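Local coordinates for protein interpain A (PDB 3BB7) that probably cleaves proteins as a papain-like (clan CA, family C10) cysteine protease, held here as a zymogen fragment with its propeptide still attached and its nucleophile replaced, at residues D47-K52 against W284-D289; G95-Y100 against R111-A116; A120-L125 against T184-C189; H138-P143 against M195-P200. The protein carries 1 engineered substitution. All blocks are in the same frame, centred on the assembly; numbering follows the deposited sequence.

Interaction 1: residues D47-K52 against W284-D289; sequences DNPSFK and WGWNGD
Asn48, Pro49 and Phe51, at the N terminus of propeptide helix 49-68, lie against two tryptophans of the loop between strands 280-283 and 292-294. This is a prodomain-to-protease interface, the inhibitor-like part meeting the C10 catalytic domain of the zymogen. Asn48 CA sits over the five-membered ring of Trp286, 11° off its normal, and Pro49 CD covers the six-membered ring of the same indole, 3.5 Å from Trp286 CE3. Phe51 turns its ring edge to the face of Trp284 in an offset edge-to-face pair with planes at 70°, its CD2 3.8 Å from Trp284 CZ2. The Asn48 side chain, CG anti to the backbone N (chi1 -176°), runs between the CB atoms of Trp284 and Trp286. Its ND2 gives a weak bond to Asp289 O at 3.2 Å. As N-cap, its OD1 accepts from Phe51 N at 3.0 Å, from above the carbonyl plane, and weakly from Ser50 N. A type I' turn, Trp286 to Asp289, brings the carbonyl of Asp289 to that amide. Ser50 OG bonds Ala268 N and the Ser50 side chain touches His267, the predicted proton acceptor, so the helix start reaches the active site. Trp286 NE1 donates to a water at 3.1 Å that also accepts from Asp47 N.

Interaction 2: residues G95-Y100 against R111-A116; sequences GQQMPY and RLITGA. Engineered in segment 111-116: Ala116 (natural residue Cys).
Thr114 N donates to Gln96 O at 3.0 Å, with an N-H...O angle of 154°, in the carbonyl plane and on a lone pair. The Gln96 side chain then follows the chain toward the helix start: CG is anti to the carbonyl carbon (chi1 -64°), the rest is extended, and OE1 takes a weak bond from Gly115 N at 3.0 Å. Gly115 is the N-cap of the helix that opens with Ala116, the engineered residue at the predicted nucleophile position, whose CB lies 3.7 Å from Gln96 NE2. A glutamine upstream of the nucleophile helix, packed beside its start, is the oxyanion-hole residue of papain-like enzymes; Gln96 is consistent with that role. Thr114 OG1 packs against Gln96 CB at 3.3 Å and is hydrogen-bonded to Thr119 OG1, while its CG2 reaches Tyr100 O at 3.4 Å. Ile113 CG2 touches Gln97 CG at 3.7 Å. Beyond it, a water accepts from Gln97 NE2 and donates to Arg111 O. At the outer end Met98 SD meets Arg111 CD, and Arg111 NH1 bonds Leu104 O. The two loops lie between helix 49-68 and helix 116-128 in sequence; Tyr100 and Thr114 rest on Met186 of helix 176-192, and Ile113 pairs through its backbone with Gly198.

Interaction 3: residues A120-L125 against T184-C189; sequences ATAQVL and TLMLHC. Unlike the reference sequence in segment 120-125: Val124 (reference Ala).
Ala122 is the low point of helix 120-125, and three side chains of helix 184-189 gather over its methyl group. Leu185 comes from one side, its CD2 3.8 Å from Ala122 CB and 3.6 Å from Ala122 O; Met186 adds SD at 4.0 Å from the same CB; Cys189 SG lies 3.7 Å from Ala122 N. The small alanine lets the backbones come close, with Ala122 and Met186 CA atoms 5.9 Å apart. Met186 leaves its backbone pointing away from the other helix, but a bend at chi2 (-75°) returns the sulfur and CE to Ala122. The segments' axes pass 9.0 Å apart at 122°, so the helices lean across one another rather than lie side by side. They belong to the helical part of the papain-like catalytic domain: helix 116-128 begins at the predicted nucleophile position, and helix 176-192 packs across it. Thr121 and Leu125, one turn apart, both meet the Cys189 sulfur, with Thr121 CG2 at 3.7 Å and Leu125 CD2 at 4.1 Å from SG. Leu125 CD2 also meets Leu185 CD1, the two leucines crossing at a slant. Thr121 OG1 bonds Val117 O, leaving the methyl to face Cys189; Thr121 also touches Cys211 and Leu215 of helix 208-218 and Ile252 of strand 251-255.

Interaction 4: residues H138-P143 against M195-P200; sequences HTVHYP and MQYGGP
Strand 138-142 and the irregular segment 195-200 run nearly the same way, the touching parts 10° apart, yet no direct hydrogen bond joins them. The CA atoms of Tyr142 and Tyr197 stay 6.4 Å apart, and water fills in for sheet pairing: one molecule donates to His141 O and Met195 O and accepts from Tyr197 N at 2.9 Å. A second links Tyr142 OH to Gly199 N, which donates to it at 3.1 Å. The side chains of Val140 and Tyr142 close the remaining distance. With CG1 anti to the carbonyl carbon (chi1 -56°), Val140 CG2 falls between the backbone N and the carbonyl carbon, where it meets the edge of the Tyr197 ring near its plane, 3.8 Å from CE1, and lies equally close to Met195 O. The Val140 and Tyr197 side chains cross at about a right angle, and Met195 CG lies over the centre of one face of the Tyr197 ring. Tyr142 reaches along the loop, CG anti to its backbone N (chi1 176°), and turns its ring edge to the carbonyl of Tyr197, CE1 3.3 Å from O. The strand's regular pairing is with strand 150-154, whose Ile152 also packs on Val140, Tyr142 and Tyr197. Segment 195-200 lies between helix 176-192 and helix 208-218, bonded through Gly198 to Ile113 and through Gln196 to Gly205.

From the N terminus, the chain leaves the propeptide strands at one end of the ten-stranded sheet and enters helix 49-68, whose first turn meets 284-289 far along the sequence; interaction 1 thus closes a long loop that encloses the other three. Interaction 2 closes first, a short loop of ten residues ending at the start of helix 116-128. Next, 120-125 waits for 184-189 and 138-143 for 195-200, so interactions 3 and 4 cross. Interaction 2 sits centrally: Gln96 touches Trp286, Thr114 and Tyr100 touch Met186, and Ile113 N probably bonds Gly198 O. Together they tie the prodomain helix 49-68, the loops at the active site, helices 116-128 and 176-192 and the sheet of strands 138-142 and 150-154 to one another.

Interaction 1: residues D47-K52 against W284-D289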
loop_
_atom_site.group_PDB
_atom_site.type_symbol
_atom_site.label_atom_id
_atom_site.label_comp_id
_atom_site.label_asym_id
_atom_site.label_seq_id
_atom_site.Cartn_x
_atom_site.Cartn_y
_atom_site.Cartn_z
ATOM N N ASP A 47 -11.036 -5.246 8.389
ATOM C CA ASP A 47 -11.436 -5.519 7.020
ATOM C C ASP A 47 -10.291 -5.257 6.060
ATOM O O ASP A 47 -10.407 -5.588 4.897
ATOM C CB ASP A 47 -12.627 -4.635 6.613
ATOM C CG ASP A 47 -13.945 -5.104 7.192
ATOM O OD1 ASP A 47 -14.025 -6.225 7.736
ATOM O OD2 ASP A 47 -14.929 -4.348 7.075
ATOM N N ASN A 48 -9.202 -4.663 6.554
ATOM C CA ASN A 48 -7.998 -4.314 5.753
ATOM C C ASN A 48 -7.798 -5.242 4.540
ATOM O O ASN A 48 -7.268 -6.326 4.672
ATOM C CB ASN A 48 -6.775 -4.347 6.696
ATOM C CG ASN A 48 -5.491 -3.913 6.045
ATOM O OD1 ASN A 48 -5.349 -3.934 4.831
ATOM N ND2 ASN A 48 -4.515 -3.571 6.873
ATOM N N PRO A 49 -8.225 -4.815 3.347
ATOM C CA PRO A 49 -8.155 -5.710 2.186
ATOM C C PRO A 49 -6.713 -6.045 1.731
ATOM O O PRO A 49 -6.469 -7.143 1.185
ATOM C CB PRO A 49 -8.906 -4.922 1.092
ATOM C CG PRO A 49 -9.805 -4.014 1.905
ATOM C CD PRO A 49 -8.905 -3.551 3.001
ATOM N N SER A 50 -5.766 -5.133 1.932
ATOM C CA SER A 50 -4.424 -5.382 1.410
ATOM C C SER A 50 -3.688 -6.384 2.315
ATOM O O SER A 50 -2.937 -7.255 1.824
ATOM C CB SER A 50 -3.690 -4.063 1.230
ATOM O OG SER A 50 -4.400 -3.249 0.295
ATOM N N PHE A 51 -3.937 -6.308 3.629
ATOM C CA PHE A 51 -3.418 -7.316 4.552
ATOM C C PHE A 51 -4.038 -8.681 4.248
ATOM O O PHE A 51 -3.340 -9.719 4.260
ATOM C CB PHE A 51 -3.705 -6.871 5.993
ATOM C CG PHE A 51 -3.306 -7.865 7.055
ATOM C CD1 PHE A 51 -4.271 -8.474 7.875
ATOM C CD2 PHE A 51 -1.962 -8.117 7.290
ATOM C CE1 PHE A 51 -3.882 -9.375 8.894
ATOM C CE2 PHE A 51 -1.558 -8.984 8.303
ATOM C CZ PHE A 51 -2.525 -9.626 9.102
ATOM N N LYS A 52 -5.324 -8.680 3.906
ATOM C CA LYS A 52 -5.979 -9.925 3.502
ATOM C C LYS A 52 -5.295 -10.555 2.286
ATOM O O LYS A 52 -5.085 -11.783 2.260
ATOM C CB LYS A 52 -7.466 -9.673 3.232
ATOM C CG LYS A 52 -8.250 -9.558 4.510
ATOM C CD LYS A 52 -9.753 -9.398 4.228
ATOM C CE LYS A 52 -10.588 -9.778 5.448
ATOM N NZ LYS A 52 -9.976 -9.252 6.709
ATOM N N TRP A 284 -0.491 -0.203 5.250
ATOM C CA TRP A 284 -1.549 -0.808 4.438
ATOM C C TRP A 284 -2.607 0.190 3.987
ATOM O O TRP A 284 -3.450 -0.171 3.165
ATOM C CB TRP A 284 -2.286 -1.911 5.211
ATOM C CG TRP A 284 -1.398 -3.016 5.725
ATOM C CD1 TRP A 284 -0.982 -3.195 7.021
ATOM C CD2 TRP A 284 -0.839 -4.099 4.964
ATOM N NE1 TRP A 284 -0.203 -4.333 7.114
ATOM C CE2 TRP A 284 -0.075 -4.888 5.866
ATOM C CE3 TRP A 284 -0.865 -4.454 3.596
ATOM C CZ2 TRP A 284 0.623 -6.016 5.467
ATOM C CZ3 TRP A 284 -0.134 -5.612 3.201
ATOM C CH2 TRP A 284 0.587 -6.361 4.142
ATOM N N GLY A 285 -2.603 1.395 4.540
ATOM C CA GLY A 285 -3.598 2.415 4.182
ATOM C C GLY A 285 -4.979 2.037 4.704
ATOM O O GLY A 285 -5.981 2.322 4.071
ATOM N N TRP A 286 -5.023 1.412 5.884
ATOM C CA TRP A 286 -6.293 1.032 6.494
ATOM C C TRP A 286 -6.326 1.552 7.912
ATOM O O TRP A 286 -6.496 0.796 8.868
ATOM C CB TRP A 286 -6.568 -0.466 6.404
ATOM C CG TRP A 286 -8.045 -0.771 6.512
ATOM C CD1 TRP A 286 -8.717 -1.201 7.626
ATOM C CD2 TRP A 286 -9.039 -0.644 5.466
ATOM N NE1 TRP A 286 -10.041 -1.356 7.340
ATOM C CE2 TRP A 286 -10.276 -1.007 6.028
ATOM C CE3 TRP A 286 -8.996 -0.239 4.117
ATOM C CZ2 TRP A 286 -11.469 -1.021 5.277
ATOM C CZ3 TRP A 286 -10.185 -0.257 3.359
ATOM C CH2 TRP A 286 -11.401 -0.644 3.948
ATOM N N ASN A 287 -6.124 2.865 8.036
ATOM C CA ASN A 287 -6.212 3.583 9.316
ATOM C C ASN A 287 -5.197 3.104 10.334
ATOM O O ASN A 287 -5.441 3.201 11.561
ATOM C CB ASN A 287 -7.648 3.501 9.879
ATOM C CG ASN A 287 -8.660 3.791 8.808
ATOM O OD1 ASN A 287 -8.693 4.900 8.285
ATOM N ND2 ASN A 287 -9.391 2.765 8.380
ATOM N N GLY A 288 -4.082 2.578 9.826
ATOM C CA GLY A 288 -3.004 2.087 10.679
ATOM C C GLY A 288 -3.191 0.637 11.108
ATOM O O GLY A 288 -2.238 0.024 11.637
ATOM N N ASP A 289 -4.355 0.049 10.841
ATOM C CA ASP A 289 -4.590 -1.322 11.294
ATOM C C ASP A 289 -3.488 -2.233 10.745
ATOM O O ASP A 289 -3.282 -2.323 9.541
ATOM C CB ASP A 289 -5.911 -1.849 10.770
ATOM C CG ASP A 289 -7.125 -1.182 11.408
ATOM O OD1 ASP A 289 -8.266 -1.532 10.978
ATOM O OD2 ASP A 289 -6.962 -0.353 12.342
HETATM O O HOH W 1 -11.817 -2.673 9.463
HETATM O O HOH W 2 -5.582 -1.539 2.463
#

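Interaction 2: residues G95-Y100 against R111-A116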
loop_
_atom_site.group_PDB
_atom_site.type_symbol
_atom_site.label_atom_id
_atom_site.label_comp_id
_atom_site.label_asym_id
_atom_site.label_seq_id
_atom_site.Cartn_x
_atom_site.Cartn_y
_atom_site.Cartn_z
ATOM N N GLY A 95 -6.596 6.136 5.472
ATOM C CA GLY A 95 -7.500 5.079 5.081
ATOM C C GLY A 95 -8.331 5.508 3.883
ATOM O O GLY A 95 -7.908 6.400 3.111
ATOM N N GLN A 96 -9.503 4.888 3.709
ATOM C CA GLN A 96 -10.287 5.080 2.487
ATOM C C GLN A 96 -11.678 5.662 2.729
ATOM O O GLN A 96 -12.383 5.996 1.757
ATOM C CB GLN A 96 -10.472 3.744 1.762
ATOM C CG GLN A 96 -9.192 3.109 1.245
ATOM C CD GLN A 96 -9.488 1.978 0.281
ATOM O OE1 GLN A 96 -10.400 2.078 -0.544
ATOM N NE2 GLN A 96 -8.694 0.891 0.363
ATOM N N GLN A 97 -12.097 5.764 3.988
ATOM C CA GLN A 97 -13.432 6.291 4.307
ATOM C C GLN A 97 -13.376 7.706 4.907
ATOM O O GLN A 97 -12.502 8.492 4.507
ATOM C CB GLN A 97 -14.260 5.268 5.090
ATOM C CG GLN A 97 -14.419 3.997 4.278
ATOM C CD GLN A 97 -15.366 3.027 4.877
ATOM O OE1 GLN A 97 -14.984 2.217 5.720
ATOM N NE2 GLN A 97 -16.618 3.091 4.449
ATOM N N MET A 98 -14.302 8.094 5.784
ATOM C CA MET A 98 -14.283 9.498 6.218
ATOM C C MET A 98 -13.067 9.822 7.086
ATOM O O MET A 98 -12.677 9.007 7.913
ATOM C CB MET A 98 -15.599 9.883 6.912
ATOM C CG MET A 98 -16.740 9.984 5.918
ATOM S SD MET A 98 -16.625 11.418 4.804
ATOM C CE MET A 98 -16.813 12.773 5.980
ATOM N N PRO A 99 -12.474 11.006 6.908
ATOM C CA PRO A 99 -12.834 12.070 5.975
ATOM C C PRO A 99 -12.132 11.994 4.618
ATOM O O PRO A 99 -12.326 12.885 3.769
ATOM C CB PRO A 99 -12.353 13.326 6.702
ATOM C CG PRO A 99 -11.100 12.826 7.429
ATOM C CD PRO A 99 -11.364 11.402 7.799
ATOM N N TYR A 100 -11.321 10.955 4.410
ATOM C CA TYR A 100 -10.545 10.817 3.176
ATOM C C TYR A 100 -11.412 10.875 1.941
ATOM O O TYR A 100 -10.966 11.394 0.906
ATOM C CB TYR A 100 -9.779 9.497 3.215
ATOM C CG TYR A 100 -9.014 9.328 4.531
ATOM C CD1 TYR A 100 -9.440 8.417 5.515
ATOM C CD2 TYR A 100 -7.885 10.127 4.818
ATOM C CE1 TYR A 100 -8.742 8.298 6.750
ATOM C CE2 TYR A 100 -7.192 9.985 6.022
ATOM C CZ TYR A 100 -7.639 9.097 6.983
ATOM O OH TYR A 100 -6.888 9.011 8.133
ATOM N N ARG A 111 -21.095 6.204 1.009
ATOM C CA ARG A 111 -20.284 7.084 0.183
ATOM C C ARG A 111 -19.165 6.287 -0.532
ATOM O O ARG A 111 -18.595 5.350 0.038
ATOM C CB ARG A 111 -19.660 8.194 1.040
ATOM C CG ARG A 111 -18.969 9.277 0.266
ATOM C CD ARG A 111 -18.558 10.448 1.173
ATOM N NE ARG A 111 -19.708 11.064 1.855
ATOM C CZ ARG A 111 -20.499 12.001 1.323
ATOM N NH1 ARG A 111 -20.288 12.479 0.089
ATOM N NH2 ARG A 111 -21.527 12.472 2.040
ATOM N N LEU A 112 -18.844 6.678 -1.772
ATOM C CA LEU A 112 -17.764 6.020 -2.484
ATOM C C LEU A 112 -16.470 6.134 -1.660
ATOM O O LEU A 112 -16.240 7.160 -0.984
ATOM C CB LEU A 112 -17.572 6.678 -3.844
ATOM C CG LEU A 112 -18.790 6.637 -4.797
ATOM C CD1 LEU A 112 -18.482 7.387 -6.117
ATOM C CD2 LEU A 112 -19.317 5.200 -5.080
ATOM N N ILE A 113 -15.621 5.107 -1.729
ATOM C CA ILE A 113 -14.368 5.117 -0.968
ATOM C C ILE A 113 -13.166 5.414 -1.832
ATOM O O ILE A 113 -13.253 5.381 -3.063
ATOM C CB ILE A 113 -14.237 3.815 -0.107
ATOM C CG1 ILE A 113 -13.935 2.557 -0.961
ATOM C CG2 ILE A 113 -15.505 3.634 0.745
ATOM C CD1 ILE A 113 -13.689 1.265 -0.160
ATOM N N THR A 114 -12.042 5.800 -1.214
ATOM C CA THR A 114 -11.014 6.413 -2.043
ATOM C C THR A 114 -10.283 5.461 -2.988
ATOM O O THR A 114 -9.748 5.895 -4.031
ATOM C CB THR A 114 -9.935 7.087 -1.186
ATOM O OG1 THR A 114 -9.356 6.090 -0.336
ATOM C CG2 THR A 114 -10.528 8.235 -0.392
ATOM N N GLY A 115 -10.202 4.200 -2.601
ATOM C CA GLY A 115 -9.410 3.192 -3.354
ATOM C C GLY A 115 -8.024 3.061 -2.729
ATOM O O GLY A 115 -7.384 4.064 -2.368
ATOM N N ALA A 116 -7.535 1.832 -2.610
ATOM C CA ALA A 116 -6.230 1.592 -1.982
ATOM C C ALA A 116 -5.108 2.274 -2.725
ATOM O O ALA A 116 -4.130 2.732 -2.117
ATOM C CB ALA A 116 -5.947 0.099 -1.908
HETATM O O HOH W 3 -18.332 4.882 2.797
#

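Interaction 3: residues A120-L125 against T184-C189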
loop_
_atom_site.group_PDB
_atom_site.type_symbol
_atom_site.label_atom_id
_atom_site.label_comp_id
_atom_site.label_asym_id
_atom_site.label_seq_id
_atom_site.Cartn_x
_atom_site.Cartn_y
_atom_site.Cartn_z
ATOM N N ALA A 120 -2.568 4.898 -0.903
ATOM C CA ALA A 120 -1.121 4.689 -0.911
ATOM C C ALA A 120 -0.409 5.873 -1.599
ATOM O O ALA A 120 0.544 6.425 -1.053
ATOM C CB ALA A 120 -0.790 3.376 -1.629
ATOM N N THR A 121 -0.899 6.302 -2.769
ATOM C CA THR A 121 -0.286 7.422 -3.482
ATOM C C THR A 121 -0.345 8.699 -2.646
ATOM O O THR A 121 0.649 9.415 -2.530
ATOM C CB THR A 121 -1.006 7.607 -4.829
ATOM O OG1 THR A 121 -0.886 6.394 -5.589
ATOM C CG2 THR A 121 -0.381 8.736 -5.623
ATOM N N ALA A 122 -1.487 8.979 -2.020
ATOM C CA ALA A 122 -1.601 10.208 -1.214
ATOM C C ALA A 122 -0.575 10.195 -0.067
ATOM O O ALA A 122 0.038 11.229 0.231
ATOM C CB ALA A 122 -3.038 10.356 -0.706
ATOM N N GLN A 123 -0.381 9.035 0.562
ATOM C CA GLN A 123 0.567 8.995 1.685
ATOM C C GLN A 123 2.000 9.214 1.196
ATOM O O GLN A 123 2.798 9.872 1.872
ATOM C CB GLN A 123 0.451 7.715 2.483
ATOM C CG GLN A 123 -0.877 7.594 3.230
ATOM C CD GLN A 123 -0.897 6.447 4.226
ATOM O OE1 GLN A 123 -0.769 6.654 5.445
ATOM N NE2 GLN A 123 -1.059 5.231 3.719
ATOM N N VAL A 124 2.354 8.666 0.031
ATOM C CA VAL A 124 3.681 8.945 -0.507
ATOM C C VAL A 124 3.839 10.419 -0.901
ATOM O O VAL A 124 4.853 11.023 -0.575
ATOM C CB VAL A 124 3.994 7.993 -1.684
ATOM C CG1 VAL A 124 5.367 8.374 -2.353
ATOM C CG2 VAL A 124 4.061 6.563 -1.159
ATOM N N LEU A 125 2.859 11.014 -1.580
ATOM C CA LEU A 125 2.967 12.450 -1.929
ATOM C C LEU A 125 3.074 13.321 -0.686
ATOM O O LEU A 125 3.881 14.267 -0.632
ATOM C CB LEU A 125 1.760 12.885 -2.758
ATOM C CG LEU A 125 1.954 12.712 -4.284
ATOM C CD1 LEU A 125 2.566 11.353 -4.691
ATOM C CD2 LEU A 125 0.695 13.034 -5.079
ATOM N N THR A 184 -9.052 16.404 -0.658
ATOM C CA THR A 184 -8.688 16.910 -1.979
ATOM C C THR A 184 -7.580 16.045 -2.571
ATOM O O THR A 184 -7.678 15.634 -3.725
ATOM C CB THR A 184 -8.237 18.370 -1.865
ATOM O OG1 THR A 184 -9.343 19.164 -1.394
ATOM C CG2 THR A 184 -7.748 18.882 -3.206
ATOM N N LEU A 185 -6.532 15.781 -1.781
ATOM C CA LEU A 185 -5.420 14.960 -2.237
ATOM C C LEU A 185 -5.880 13.539 -2.622
ATOM O O LEU A 185 -5.503 13.016 -3.676
ATOM C CB LEU A 185 -4.323 14.927 -1.161
ATOM C CG LEU A 185 -3.083 14.085 -1.486
ATOM C CD1 LEU A 185 -2.342 14.661 -2.739
ATOM C CD2 LEU A 185 -2.142 14.024 -0.309
ATOM N N MET A 186 -6.733 12.931 -1.789
ATOM C CA MET A 186 -7.269 11.584 -2.068
ATOM C C MET A 186 -8.049 11.561 -3.375
ATOM O O MET A 186 -7.848 10.678 -4.195
ATOM C CB MET A 186 -8.210 11.159 -0.944
ATOM C CG MET A 186 -7.516 10.813 0.347
ATOM S SD MET A 186 -6.711 9.201 0.241
ATOM C CE MET A 186 -5.931 9.128 1.852
ATOM N N LEU A 187 -8.924 12.563 -3.567
ATOM C CA LEU A 187 -9.737 12.623 -4.776
ATOM C C LEU A 187 -8.818 12.774 -5.991
ATOM O O LEU A 187 -8.949 12.067 -6.981
ATOM C CB LEU A 187 -10.697 13.798 -4.679
ATOM C CG LEU A 187 -11.265 14.344 -5.989
ATOM C CD1 LEU A 187 -12.250 13.367 -6.436
ATOM C CD2 LEU A 187 -11.901 15.703 -5.766
ATOM N N HIS A 188 -7.837 13.662 -5.890
ATOM C CA HIS A 188 -6.958 13.909 -7.030
ATOM C C HIS A 188 -6.114 12.688 -7.360
ATOM O O HIS A 188 -5.939 12.355 -8.546
ATOM C CB HIS A 188 -6.105 15.128 -6.753
ATOM C CG HIS A 188 -6.866 16.407 -6.853
ATOM N ND1 HIS A 188 -6.270 17.584 -7.255
ATOM C CD2 HIS A 188 -8.183 16.688 -6.657
ATOM C CE1 HIS A 188 -7.180 18.550 -7.259
ATOM N NE2 HIS A 188 -8.351 18.029 -6.929
ATOM N N CYS A 189 -5.646 11.983 -6.327
ATOM C CA CYS A 189 -4.860 10.750 -6.578
ATOM C C CYS A 189 -5.717 9.704 -7.262
ATOM O O CYS A 189 -5.207 8.973 -8.146
ATOM C CB CYS A 189 -4.282 10.195 -5.284
ATOM S SG CYS A 189 -2.932 11.213 -4.627
#

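Interaction 4: residues H138-P143 against M195-P200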
loop_
_atom_site.group_PDB
_atom_site.type_symbol
_atom_site.label_atom_id
_atom_site.label_comp_id
_atom_site.label_asym_id
_atom_site.label_seq_id
_atom_site.Cartn_x
_atom_site.Cartn_y
_atom_site.Cartn_z
ATOM N N HIS A 138 -8.816 16.484 -15.106
ATOM C CA HIS A 138 -9.333 15.224 -15.613
ATOM C C HIS A 138 -10.599 14.856 -14.870
ATOM O O HIS A 138 -10.812 15.279 -13.744
ATOM C CB HIS A 138 -8.296 14.110 -15.432
ATOM C CG HIS A 138 -8.641 12.815 -16.109
ATOM N ND1 HIS A 138 -8.876 12.714 -17.462
ATOM C CD2 HIS A 138 -8.706 11.548 -15.617
ATOM C CE1 HIS A 138 -9.105 11.443 -17.769
ATOM N NE2 HIS A 138 -9.002 10.717 -16.671
ATOM N N THR A 139 -11.417 14.032 -15.527
ATOM C CA THR A 139 -12.680 13.567 -14.986
ATOM C C THR A 139 -12.797 12.059 -15.188
ATOM O O THR A 139 -12.404 11.546 -16.257
ATOM C CB THR A 139 -13.840 14.295 -15.707
ATOM O OG1 THR A 139 -13.733 15.700 -15.457
ATOM C CG2 THR A 139 -15.209 13.813 -15.216
ATOM N N VAL A 140 -13.252 11.341 -14.153
ATOM C CA VAL A 140 -13.750 9.973 -14.335
ATOM C C VAL A 140 -15.235 9.955 -13.977
ATOM O O VAL A 140 -15.800 10.980 -13.551
ATOM C CB VAL A 140 -12.954 8.960 -13.502
ATOM C CG1 VAL A 140 -11.458 9.041 -13.841
ATOM C CG2 VAL A 140 -13.164 9.162 -11.985
ATOM N N HIS A 141 -15.901 8.825 -14.185
ATOM C CA HIS A 141 -17.357 8.757 -13.990
ATOM C C HIS A 141 -17.717 7.633 -13.051
ATOM O O HIS A 141 -16.979 6.636 -12.931
ATOM C CB HIS A 141 -18.080 8.615 -15.347
ATOM C CG HIS A 141 -17.943 9.842 -16.196
ATOM N ND1 HIS A 141 -16.881 10.042 -17.060
ATOM C CD2 HIS A 141 -18.688 10.977 -16.249
ATOM C CE1 HIS A 141 -16.992 11.236 -17.626
ATOM N NE2 HIS A 141 -18.087 11.815 -17.164
ATOM N N TYR A 142 -18.885 7.773 -12.415
ATOM C CA TYR A 142 -19.447 6.720 -11.581
ATOM C C TYR A 142 -20.844 6.390 -12.081
ATOM O O TYR A 142 -21.714 7.258 -12.105
ATOM C CB TYR A 142 -19.501 7.135 -10.109
ATOM C CG TYR A 142 -20.172 6.058 -9.285
ATOM C CD1 TYR A 142 -19.539 4.823 -9.060
ATOM C CD2 TYR A 142 -21.442 6.255 -8.750
ATOM C CE1 TYR A 142 -20.164 3.801 -8.337
ATOM C CE2 TYR A 142 -22.073 5.252 -8.018
ATOM C CZ TYR A 142 -21.434 4.026 -7.813
ATOM O OH TYR A 142 -22.042 3.031 -7.083
ATOM N N PRO A 143 -21.081 5.132 -12.485
ATOM C CA PRO A 143 -20.127 4.014 -12.505
ATOM C C PRO A 143 -19.088 4.203 -13.594
ATOM O O PRO A 143 -19.349 4.923 -14.592
ATOM C CB PRO A 143 -21.029 2.835 -12.839
ATOM C CG PRO A 143 -22.097 3.441 -13.679
ATOM C CD PRO A 143 -22.399 4.733 -13.017
ATOM N N MET A 195 -9.364 5.922 -11.414
ATOM C CA MET A 195 -10.074 5.093 -10.452
ATOM C C MET A 195 -11.458 4.678 -10.954
ATOM O O MET A 195 -12.185 5.495 -11.544
ATOM C CB MET A 195 -10.238 5.868 -9.136
ATOM C CG MET A 195 -10.680 5.048 -7.903
ATOM S SD MET A 195 -9.527 3.727 -7.431
ATOM C CE MET A 195 -8.145 4.691 -6.802
ATOM N N GLN A 196 -11.822 3.430 -10.650
ATOM C CA GLN A 196 -13.168 2.890 -10.894
ATOM C C GLN A 196 -13.785 2.866 -9.503
ATOM O O GLN A 196 -13.561 1.946 -8.716
ATOM C CB GLN A 196 -13.078 1.484 -11.480
ATOM C CG GLN A 196 -12.476 1.535 -12.905
ATOM C CD GLN A 196 -12.447 0.201 -13.587
ATOM O OE1 GLN A 196 -11.460 -0.138 -14.254
ATOM N NE2 GLN A 196 -13.529 -0.565 -13.443
ATOM N N TYR A 197 -14.581 3.884 -9.200
ATOM C CA TYR A 197 -15.034 4.103 -7.834
ATOM C C TYR A 197 -16.154 3.149 -7.465
ATOM O O TYR A 197 -17.000 2.762 -8.303
ATOM C CB TYR A 197 -15.501 5.532 -7.661
ATOM C CG TYR A 197 -14.354 6.495 -7.443
ATOM C CD1 TYR A 197 -13.949 7.362 -8.456
ATOM C CD2 TYR A 197 -13.686 6.556 -6.224
ATOM C CE1 TYR A 197 -12.863 8.263 -8.279
ATOM C CE2 TYR A 197 -12.620 7.455 -6.021
ATOM C CZ TYR A 197 -12.230 8.324 -7.045
ATOM O OH TYR A 197 -11.176 9.164 -6.831
ATOM N N GLY A 198 -16.214 2.808 -6.177
ATOM C CA GLY A 198 -17.316 1.980 -5.678
ATOM C C GLY A 198 -17.596 2.318 -4.233
ATOM O O GLY A 198 -16.793 2.991 -3.586
ATOM N N GLY A 199 -18.745 1.879 -3.729
ATOM C CA GLY A 199 -19.072 2.071 -2.308
ATOM C C GLY A 199 -18.321 1.135 -1.377
ATOM O O GLY A 199 -17.512 0.327 -1.823
ATOM N N PRO A 200 -18.564 1.259 -0.054
ATOM C CA PRO A 200 -17.776 0.514 0.941
ATOM C C PRO A 200 -17.758 -0.995 0.728
ATOM O O PRO A 200 -16.763 -1.645 1.041
ATOM C CB PRO A 200 -18.458 0.855 2.272
ATOM C CG PRO A 200 -19.734 1.576 1.926
ATOM C CD PRO A 200 -19.575 2.143 0.549
HETATM O O HOH W 4 -14.987 5.788 -11.288
HETATM O O HOH W 5 -20.523 0.830 -6.044
#